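Long-range contacts in putative citrate lyase, alfa subunit (Streptococcus mutans, PDB 2HJ0), which is a putative citrate lyase alpha subunit of the CitF family, a two-domain alpha/beta protein found here as a dimer: residues N16-F21 / G502-V507; I145-G150 / H400-F405; I256-A261 / T288-E293. All coordinates share one frame; numbering follows the deposited sequence.

Interaction 1: residues N16-F21 / G502-V507; sequences NQYGVF and GSLIDV
G19 and S503 bring the two backbones nearest, with G19 CA and S503 CA 4.2 Å apart. The touching parts, 18-21 and 502-505, run at 55° to each other. One firm backbone bond joins them: L504 N donates to G19 O at 2.8 Å, with an N-H...O angle of 160°. The Y18 side chain then packs on L504. Y18 CB lies 3.6 Å from L504 CG, and L504 CD1 reaches on toward Y18 CD2. The Y18 ring also turns its edge to the backbone, with G502 O near the ring plane, 4.0 Å from Y18 CD1. F21 flanks S503. Its CE1 is 3.5 Å from S503 CB, and S503 OG stands over one face of the F21 ring, displaced toward the rim. With OG set between its own backbone N and carbonyl carbon (chi1 61°), S503 also comes near F21 O. The hydroxyl has one proton and two acceptors in reach, F21 O and D501 OD1, so the bond to F21 O is not settled. Y18 and L504 both touch L496 on strand 493-498. The contact thus ties the N-terminal arm to strand 504-511, outermost in its sheet within this chain. Its chemistry is mixed: one backbone bond pins G19 to L504, and apolar contacts surround it.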
loop_
_atom_site.group_PDB
_atom_site.type_symbol
_atom_site.label_atom_id
_atom_site.label_comp_id
_atom_site.label_asym_id
_atom_site.label_seq_id
_atom_site.Cartn_x
_atom_site.Cartn_y
_atom_site.Cartn_z
ATOM N N ASN A 16 -10.837 32.075 -13.547
ATOM C CA ASN A 16 -10.867 32.567 -12.179
ATOM C C ASN A 16 -11.222 31.423 -11.227
ATOM O O ASN A 16 -10.685 31.338 -10.127
ATOM C CB ASN A 16 -11.887 33.707 -12.072
ATOM C CG ASN A 16 -11.836 34.419 -10.734
ATOM O OD1 ASN A 16 -12.567 34.077 -9.802
ATOM N ND2 ASN A 16 -10.958 35.413 -10.631
ATOM N N GLN A 17 -12.121 30.546 -11.669
ATOM C CA GLN A 17 -12.557 29.394 -10.882
ATOM C C GLN A 17 -11.335 28.524 -10.593
ATOM O O GLN A 17 -11.054 28.184 -9.447
ATOM C CB GLN A 17 -13.599 28.600 -11.678
ATOM C CG GLN A 17 -14.921 28.340 -10.963
ATOM C CD GLN A 17 -14.988 26.965 -10.308
ATOM O OE1 GLN A 17 -14.231 26.664 -9.378
ATOM N NE2 GLN A 17 -15.896 26.120 -10.799
ATOM N N TYR A 18 -10.613 28.180 -11.654
ATOM C CA TYR A 18 -9.402 27.366 -11.569
ATOM C C TYR A 18 -8.196 28.289 -11.736
ATOM O O TYR A 18 -8.350 29.468 -12.058
ATOM C CB TYR A 18 -9.388 26.326 -12.694
ATOM C CG TYR A 18 -10.417 25.224 -12.565
ATOM C CD1 TYR A 18 -10.038 23.938 -12.183
ATOM C CD2 TYR A 18 -11.765 25.464 -12.822
ATOM C CE1 TYR A 18 -10.976 22.920 -12.058
ATOM C CE2 TYR A 18 -12.714 24.451 -12.699
ATOM C CZ TYR A 18 -12.311 23.183 -12.315
ATOM O OH TYR A 18 -13.234 22.175 -12.172
ATOM N N GLY A 19 -6.998 27.756 -11.521
ATOM C CA GLY A 19 -5.804 28.564 -11.686
ATOM C C GLY A 19 -5.669 28.869 -13.164
ATOM O O GLY A 19 -5.740 27.969 -13.993
ATOM N N VAL A 20 -5.479 30.131 -13.513
ATOM C CA VAL A 20 -5.360 30.488 -14.918
ATOM C C VAL A 20 -3.912 30.576 -15.401
ATOM O O VAL A 20 -3.297 31.647 -15.381
ATOM C CB VAL A 20 -6.108 31.834 -15.215
ATOM C CG1 VAL A 20 -5.625 32.939 -14.258
ATOM C CG2 VAL A 20 -5.896 32.249 -16.676
ATOM N N PHE A 21 -3.368 29.439 -15.819
ATOM C CA PHE A 21 -2.005 29.387 -16.340
ATOM C C PHE A 21 -1.634 27.944 -16.608
ATOM O O PHE A 21 -2.471 27.054 -16.471
ATOM C CB PHE A 21 -0.998 30.016 -15.357
ATOM C CG PHE A 21 -0.593 29.109 -14.226
ATOM C CD1 PHE A 21 -1.510 28.757 -13.237
ATOM C CD2 PHE A 21 0.699 28.585 -14.163
ATOM C CE1 PHE A 21 -1.155 27.891 -12.202
ATOM C CE2 PHE A 21 1.065 27.718 -13.135
ATOM C CZ PHE A 21 0.135 27.369 -12.149
ATOM N N GLY A 502 -3.180 21.106 -11.662
ATOM C CA GLY A 502 -4.470 21.537 -11.143
ATOM C C GLY A 502 -5.084 22.806 -11.708
ATOM O O GLY A 502 -6.224 23.142 -11.390
ATOM N N SER A 503 -4.327 23.516 -12.532
ATOM C CA SER A 503 -4.805 24.738 -13.142
ATOM C C SER A 503 -5.354 24.428 -14.533
ATOM O O SER A 503 -5.178 23.316 -15.025
ATOM C CB SER A 503 -3.659 25.737 -13.256
ATOM O OG SER A 503 -2.625 25.226 -14.078
ATOM N N LEU A 504 -6.018 25.402 -15.162
ATOM C CA LEU A 504 -6.573 25.218 -16.510
ATOM C C LEU A 504 -5.585 25.649 -17.567
ATOM O O LEU A 504 -5.038 26.747 -17.500
ATOM C CB LEU A 504 -7.848 26.032 -16.707
ATOM C CG LEU A 504 -9.121 25.382 -16.201
ATOM C CD1 LEU A 504 -10.306 26.274 -16.484
ATOM C CD2 LEU A 504 -9.287 24.051 -16.890
ATOM N N ILE A 505 -5.377 24.781 -18.549
ATOM C CA ILE A 505 -4.459 25.056 -19.637
ATOM C C ILE A 505 -5.259 25.412 -20.885
ATOM O O ILE A 505 -4.784 26.156 -21.728
ATOM C CB ILE A 505 -3.518 23.823 -19.898
ATOM C CG1 ILE A 505 -2.738 23.982 -21.199
ATOM C CG2 ILE A 505 -4.341 22.554 -20.009
ATOM C CD1 ILE A 505 -2.032 25.312 -21.364
ATOM N N ASP A 506 -6.484 24.912 -20.995
ATOM C CA ASP A 506 -7.300 25.208 -22.169
ATOM C C ASP A 506 -8.745 24.763 -21.923
ATOM O O ASP A 506 -9.090 24.351 -20.815
ATOM C CB ASP A 506 -6.705 24.480 -23.385
ATOM C CG ASP A 506 -7.298 24.934 -24.708
ATOM O OD1 ASP A 506 -7.989 25.977 -24.751
ATOM O OD2 ASP A 506 -7.054 24.242 -25.722
ATOM N N VAL A 507 -9.591 24.866 -22.942
ATOM C CA VAL A 507 -10.979 24.435 -22.826
ATOM C C VAL A 507 -11.422 23.890 -24.156
ATOM O O VAL A 507 -10.729 24.047 -25.157
ATOM C CB VAL A 507 -11.950 25.580 -22.440
ATOM C CG1 VAL A 507 -11.765 25.973 -20.981
ATOM C CG2 VAL A 507 -11.735 26.756 -23.355
#

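Interaction 2: residues I145-G150 / H400-F405; sequences IRSHGG and HCDTAF
D402 sets its carboxylate against S147 and the first turn of helix 148-157. S147 is the N-cap of this helix, and its OG accepts from G150 N at 2.9 Å, the capping bond. The same hydroxyl donates to D402 OD1 at 3.0 Å. D402 OD2 in turn accepts from G149 N at 2.9 Å, with an N-H...O angle of 161°. Each oxygen is met on its syn side, by a donor about 30° out of the carboxylate plane. R500 NE forms a salt bridge to D402 OD1 as a further partner. Bonds to both oxygens would therefore resist rotation of the carboxylate. The N-terminal end of helix 148-157 and R500 would probably both favour a negative charge on D402. D402 reaches across with CG anti to its own carbonyl carbon (chi1 -77°). The contact is buried and joins the helix after strand 143-145, in the ten-stranded sheet, to helix 400-406, which precedes strand 409-413 of the nine-stranded sheet. H148 leads its side chain to a bound citric acid molecule, about 3 Å away at the nearest atoms and probably from the crystallisation liquor. The ring of H148 also meets that of Y192. C401 SG lies 3.9 Å from S147 CB.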
loop_
_atom_site.group_PDB
_atom_site.type_symbol
_atom_site.label_atom_id
_atom_site.label_comp_id
_atom_site.label_asym_id
_atom_site.label_seq_id
_atom_site.Cartn_x
_atom_site.Cartn_y
_atom_site.Cartn_z
ATOM N N ILE A 145 -11.378 17.164 -17.635
ATOM C CA ILE A 145 -10.378 16.200 -18.039
ATOM C C ILE A 145 -9.094 16.419 -17.277
ATOM O O ILE A 145 -8.613 17.544 -17.157
ATOM C CB ILE A 145 -10.103 16.278 -19.534
ATOM C CG1 ILE A 145 -11.235 15.582 -20.281
ATOM C CG2 ILE A 145 -8.778 15.622 -19.860
ATOM C CD1 ILE A 145 -11.252 15.909 -21.702
ATOM N N ARG A 146 -8.555 15.332 -16.747
ATOM C CA ARG A 146 -7.312 15.380 -15.995
ATOM C C ARG A 146 -6.382 14.277 -16.509
ATOM O O ARG A 146 -6.852 13.250 -16.982
ATOM C CB ARG A 146 -7.584 15.130 -14.515
ATOM C CG ARG A 146 -8.569 16.062 -13.848
ATOM C CD ARG A 146 -8.479 15.859 -12.331
ATOM N NE ARG A 146 -9.024 16.980 -11.587
ATOM C CZ ARG A 146 -10.308 17.122 -11.282
ATOM N NH1 ARG A 146 -10.704 18.192 -10.620
ATOM N NH2 ARG A 146 -11.193 16.191 -11.610
ATOM N N SER A 147 -5.072 14.489 -16.406
ATOM C CA SER A 147 -4.092 13.494 -16.820
ATOM C C SER A 147 -4.106 12.395 -15.756
ATOM O O SER A 147 -4.687 12.582 -14.679
ATOM C CB SER A 147 -2.694 14.120 -16.898
ATOM O OG SER A 147 -2.213 14.498 -15.613
ATOM N N HIS A 148 -3.485 11.247 -16.033
ATOM C CA HIS A 148 -3.463 10.188 -15.017
ATOM C C HIS A 148 -2.869 10.742 -13.717
ATOM O O HIS A 148 -3.358 10.432 -12.633
ATOM C CB HIS A 148 -2.660 8.968 -15.487
ATOM C CG HIS A 148 -3.282 8.251 -16.640
ATOM N ND1 HIS A 148 -4.644 8.073 -16.754
ATOM C CD2 HIS A 148 -2.731 7.661 -17.728
ATOM C CE1 HIS A 148 -4.904 7.406 -17.865
ATOM N NE2 HIS A 148 -3.762 7.144 -18.474
ATOM N N GLY A 149 -1.826 11.560 -13.836
ATOM C CA GLY A 149 -1.230 12.153 -12.658
ATOM C C GLY A 149 -2.172 13.173 -12.023
ATOM O O GLY A 149 -2.309 13.238 -10.798
ATOM N N GLY A 150 -2.832 13.976 -12.859
ATOM C CA GLY A 150 -3.760 14.972 -12.346
ATOM C C GLY A 150 -4.874 14.364 -11.511
ATOM O O GLY A 150 -5.275 14.911 -10.481
ATOM N N HIS A 400 0.335 11.711 -21.119
ATOM C CA HIS A 400 1.058 12.528 -22.075
ATOM C C HIS A 400 1.742 13.759 -21.459
ATOM O O HIS A 400 2.969 13.820 -21.391
ATOM C CB HIS A 400 0.110 12.942 -23.190
ATOM C CG HIS A 400 0.799 13.298 -24.464
ATOM N ND1 HIS A 400 1.500 14.473 -24.631
ATOM C CD2 HIS A 400 0.857 12.652 -25.652
ATOM C CE1 HIS A 400 1.952 14.540 -25.873
ATOM N NE2 HIS A 400 1.575 13.448 -26.513
ATOM N N CYS A 401 0.973 14.741 -21.002
ATOM C CA CYS A 401 1.605 15.913 -20.415
ATOM C C CYS A 401 2.386 15.536 -19.152
ATOM O O CYS A 401 3.272 16.273 -18.737
ATOM C CB CYS A 401 0.570 16.995 -20.085
ATOM S SG CYS A 401 -0.407 16.722 -18.590
ATOM N N ASP A 402 2.059 14.393 -18.550
ATOM C CA ASP A 402 2.740 13.930 -17.340
ATOM C C ASP A 402 4.191 13.557 -17.584
ATOM O O ASP A 402 5.103 14.159 -17.035
ATOM C CB ASP A 402 2.062 12.689 -16.754
ATOM C CG ASP A 402 0.790 13.000 -16.019
ATOM O OD1 ASP A 402 0.752 14.014 -15.272
ATOM O OD2 ASP A 402 -0.170 12.209 -16.165
ATOM N N THR A 403 4.401 12.529 -18.392
ATOM C CA THR A 403 5.755 12.084 -18.648
ATOM C C THR A 403 6.496 13.118 -19.487
ATOM O O THR A 403 7.687 13.361 -19.293
ATOM C CB THR A 403 5.765 10.740 -19.369
ATOM O OG1 THR A 403 5.440 10.949 -20.742
ATOM C CG2 THR A 403 4.744 9.828 -18.764
ATOM N N ALA A 404 5.791 13.737 -20.423
ATOM C CA ALA A 404 6.435 14.733 -21.264
ATOM C C ALA A 404 7.184 15.714 -20.387
ATOM O O ALA A 404 8.243 16.215 -20.752
ATOM C CB ALA A 404 5.414 15.475 -22.101
ATOM N N PHE A 405 6.639 16.003 -19.216
ATOM C CA PHE A 405 7.319 16.936 -18.350
ATOM C C PHE A 405 8.441 16.289 -17.536
ATOM O O PHE A 405 9.550 16.810 -17.494
ATOM C CB PHE A 405 6.312 17.619 -17.424
ATOM C CG PHE A 405 6.948 18.454 -16.343
ATOM C CD1 PHE A 405 7.301 17.887 -15.125
ATOM C CD2 PHE A 405 7.214 19.801 -16.552
ATOM C CE1 PHE A 405 7.904 18.645 -14.142
ATOM C CE2 PHE A 405 7.819 20.565 -15.571
ATOM C CZ PHE A 405 8.165 19.987 -14.364
#

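Interaction 3: residues I256-A261 / T288-E293; sequences IAEYAA and TRFMRE
F290 lays one face of its ring against E258. E258 CB sits over that face, 3.8 Å from the ring centroid and 18° off the normal, a CH-pi contact. The E258 side chain then runs on past the rim, crossing F290 at about a right angle. Its OE2 comes to 3.5 Å from F290 CD2. The carboxylate and ring planes stand 47° apart, so the two groups do not stack flat. A257 CB approaches the ring obliquely and lies 4.0 Å from F290 CE1. A261, one turn further along the same helix, packs nearer the backbone, with A261 CB 3.7 Å from F290 CB. The same methyl lies 3.9 Å from the backbone N of M291, a selenomethionine.

Torsions place the main pair. F290 has CG anti to its own carbonyl carbon, which directs the ring at helix 256-261. E258 has CG anti to its backbone N and stays extended, so that its length passes along the ring. The opposite face of F290 is met by CD of R289, its neighbour in sequence. The ring is thus held between two side chains. No hydrogen bond crosses this contact, which rests on apolar and CH-pi packing. The small A257 and A261 are consistent with the close approach of the segment axes, which come within 8.2 Å and cross at -42°.

Further out, L254 touches both R289 and F290, and I264 meets M291. A257 packs on A286, while A260 and A261 pack on V287. These residues extend the interface along helices 251-265 and 282-297. Helix 311-318 lies against another side of helix 282-297, through T288 on A312 and R292 on L316. Strand 275-277 of the nine-stranded sheet joins the two paired helices in sequence.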
loop_
_atom_site.group_PDB
_atom_site.type_symbol
_atom_site.label_atom_id
_atom_site.label_comp_id
_atom_site.label_asym_id
_atom_site.label_seq_id
_atom_site.Cartn_x
_atom_site.Cartn_y
_atom_site.Cartn_z
ATOM N N ILE A 256 9.764 6.755 -39.281
ATOM C CA ILE A 256 9.600 7.666 -38.162
ATOM C C ILE A 256 10.147 6.989 -36.915
ATOM O O ILE A 256 10.892 7.599 -36.146
ATOM C CB ILE A 256 8.106 8.066 -37.963
ATOM C CG1 ILE A 256 7.618 8.842 -39.193
ATOM C CG2 ILE A 256 7.951 8.938 -36.723
ATOM C CD1 ILE A 256 6.172 9.212 -39.171
ATOM N N ALA A 257 9.796 5.724 -36.723
ATOM C CA ALA A 257 10.285 4.979 -35.571
ATOM C C ALA A 257 11.801 4.968 -35.573
ATOM O O ALA A 257 12.423 5.270 -34.558
ATOM C CB ALA A 257 9.765 3.552 -35.608
ATOM N N GLU A 258 12.390 4.628 -36.718
ATOM C CA GLU A 258 13.843 4.565 -36.817
ATOM C C GLU A 258 14.516 5.893 -36.514
ATOM O O GLU A 258 15.524 5.924 -35.808
ATOM C CB GLU A 258 14.283 4.051 -38.191
ATOM C CG GLU A 258 15.795 4.030 -38.346
ATOM C CD GLU A 258 16.308 2.993 -39.341
ATOM O OE1 GLU A 258 15.778 2.939 -40.484
ATOM O OE2 GLU A 258 17.259 2.242 -38.977
ATOM N N TYR A 259 13.969 6.985 -37.044
ATOM C CA TYR A 259 14.542 8.297 -36.772
ATOM C C TYR A 259 14.449 8.552 -35.264
ATOM O O TYR A 259 15.388 9.068 -34.652
ATOM C CB TYR A 259 13.796 9.405 -37.534
ATOM C CG TYR A 259 14.213 9.614 -38.987
ATOM C CD1 TYR A 259 15.516 9.342 -39.419
ATOM C CD2 TYR A 259 13.315 10.147 -39.921
ATOM C CE1 TYR A 259 15.908 9.595 -40.739
ATOM C CE2 TYR A 259 13.698 10.403 -41.237
ATOM C CZ TYR A 259 14.986 10.128 -41.640
ATOM O OH TYR A 259 15.342 10.371 -42.955
ATOM N N ALA A 260 13.322 8.172 -34.665
ATOM C CA ALA A 260 13.127 8.354 -33.233
ATOM C C ALA A 260 14.197 7.620 -32.424
ATOM O O ALA A 260 14.781 8.179 -31.493
ATOM C CB ALA A 260 11.742 7.872 -32.831
ATOM N N ALA A 261 14.456 6.367 -32.780
ATOM C CA ALA A 261 15.466 5.582 -32.077
ATOM C C ALA A 261 16.864 6.191 -32.206
ATOM O O ALA A 261 17.647 6.147 -31.254
ATOM C CB ALA A 261 15.470 4.156 -32.587
ATOM N N THR A 288 10.960 0.712 -30.401
ATOM C CA THR A 288 11.686 -0.248 -29.568
ATOM C C THR A 288 12.474 -1.281 -30.386
ATOM O O THR A 288 13.504 -1.778 -29.934
ATOM C CB THR A 288 10.754 -1.021 -28.592
ATOM O OG1 THR A 288 9.921 -1.915 -29.329
ATOM C CG2 THR A 288 9.896 -0.084 -27.813
ATOM N N ARG A 289 11.992 -1.609 -31.579
ATOM C CA ARG A 289 12.681 -2.573 -32.432
ATOM C C ARG A 289 14.066 -2.067 -32.789
ATOM O O ARG A 289 15.065 -2.756 -32.565
ATOM C CB ARG A 289 11.899 -2.827 -33.727
ATOM C CG ARG A 289 12.699 -3.561 -34.789
ATOM C CD ARG A 289 12.047 -3.499 -36.160
ATOM N NE ARG A 289 10.856 -4.338 -36.263
ATOM C CZ ARG A 289 10.022 -4.305 -37.298
ATOM N NH1 ARG A 289 10.256 -3.471 -38.301
ATOM N NH2 ARG A 289 8.957 -5.102 -37.331
ATOM N N PHE A 290 14.127 -0.859 -33.341
ATOM C CA PHE A 290 15.404 -0.269 -33.739
ATOM C C PHE A 290 16.270 0.011 -32.528
ATOM O O PHE A 290 17.491 -0.126 -32.577
ATOM C CB PHE A 290 15.173 1.024 -34.530
ATOM C CG PHE A 290 14.306 0.833 -35.734
ATOM C CD1 PHE A 290 12.925 0.782 -35.605
ATOM C CD2 PHE A 290 14.871 0.627 -36.988
ATOM C CE1 PHE A 290 12.118 0.523 -36.706
ATOM C CE2 PHE A 290 14.076 0.366 -38.097
ATOM C CZ PHE A 290 12.697 0.312 -37.956
HETATM N N MSE A 291 15.624 0.391 -31.436
HETATM C CA MSE A 291 16.330 0.692 -30.207
HETATM C C MSE A 291 17.062 -0.560 -29.708
HETATM O O MSE A 291 18.255 -0.504 -29.385
HETATM C CB MSE A 291 15.335 1.181 -29.157
HETATM C CG MSE A 291 15.828 2.341 -28.318
HETATM SE SE MSE A 291 14.597 2.724 -26.891
HETATM C CE MSE A 291 13.085 3.300 -27.959
ATOM N N ARG A 292 16.335 -1.679 -29.656
ATOM C CA ARG A 292 16.880 -2.965 -29.219
ATOM C C ARG A 292 18.146 -3.303 -30.017
ATOM O O ARG A 292 19.189 -3.620 -29.443
ATOM C CB ARG A 292 15.837 -4.087 -29.406
ATOM C CG ARG A 292 16.259 -5.442 -28.829
ATOM C CD ARG A 292 15.184 -6.510 -28.988
ATOM N NE ARG A 292 15.267 -7.171 -30.284
ATOM C CZ ARG A 292 15.980 -8.267 -30.530
ATOM N NH1 ARG A 292 16.673 -8.848 -29.559
ATOM N NH2 ARG A 292 16.023 -8.768 -31.761
ATOM N N GLU A 293 18.037 -3.230 -31.341
ATOM C CA GLU A 293 19.142 -3.505 -32.242
ATOM C C GLU A 293 20.374 -2.701 -31.832
ATOM O O GLU A 293 21.464 -3.245 -31.704
ATOM C CB GLU A 293 18.734 -3.145 -33.672
ATOM C CG GLU A 293 19.677 -3.645 -34.757
ATOM C CD GLU A 293 19.374 -3.037 -36.125
ATOM O OE1 GLU A 293 18.213 -3.154 -36.585
ATOM O OE2 GLU A 293 20.298 -2.448 -36.739
#

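Overall arrangement
Interaction 1 joins the regions near the two ends of the chain. Interaction 2 links the two sheet-bearing halves, and interaction 3 pairs two helices within the second half. Along the sequence, each later contact falls between the segments of the one before. Interactions 1 and 2 lie near each other, with centres 15 Å apart and nearest atoms about 5 Å apart. Strand 493-498 connects them, since it pairs with both I145 and I505. Interaction 3 is more remote, its centre 24 Å from that of interaction 2 and 37 Å from that of interaction 1. Of the three, interaction 2 lies beside the bound citric acid, through H148.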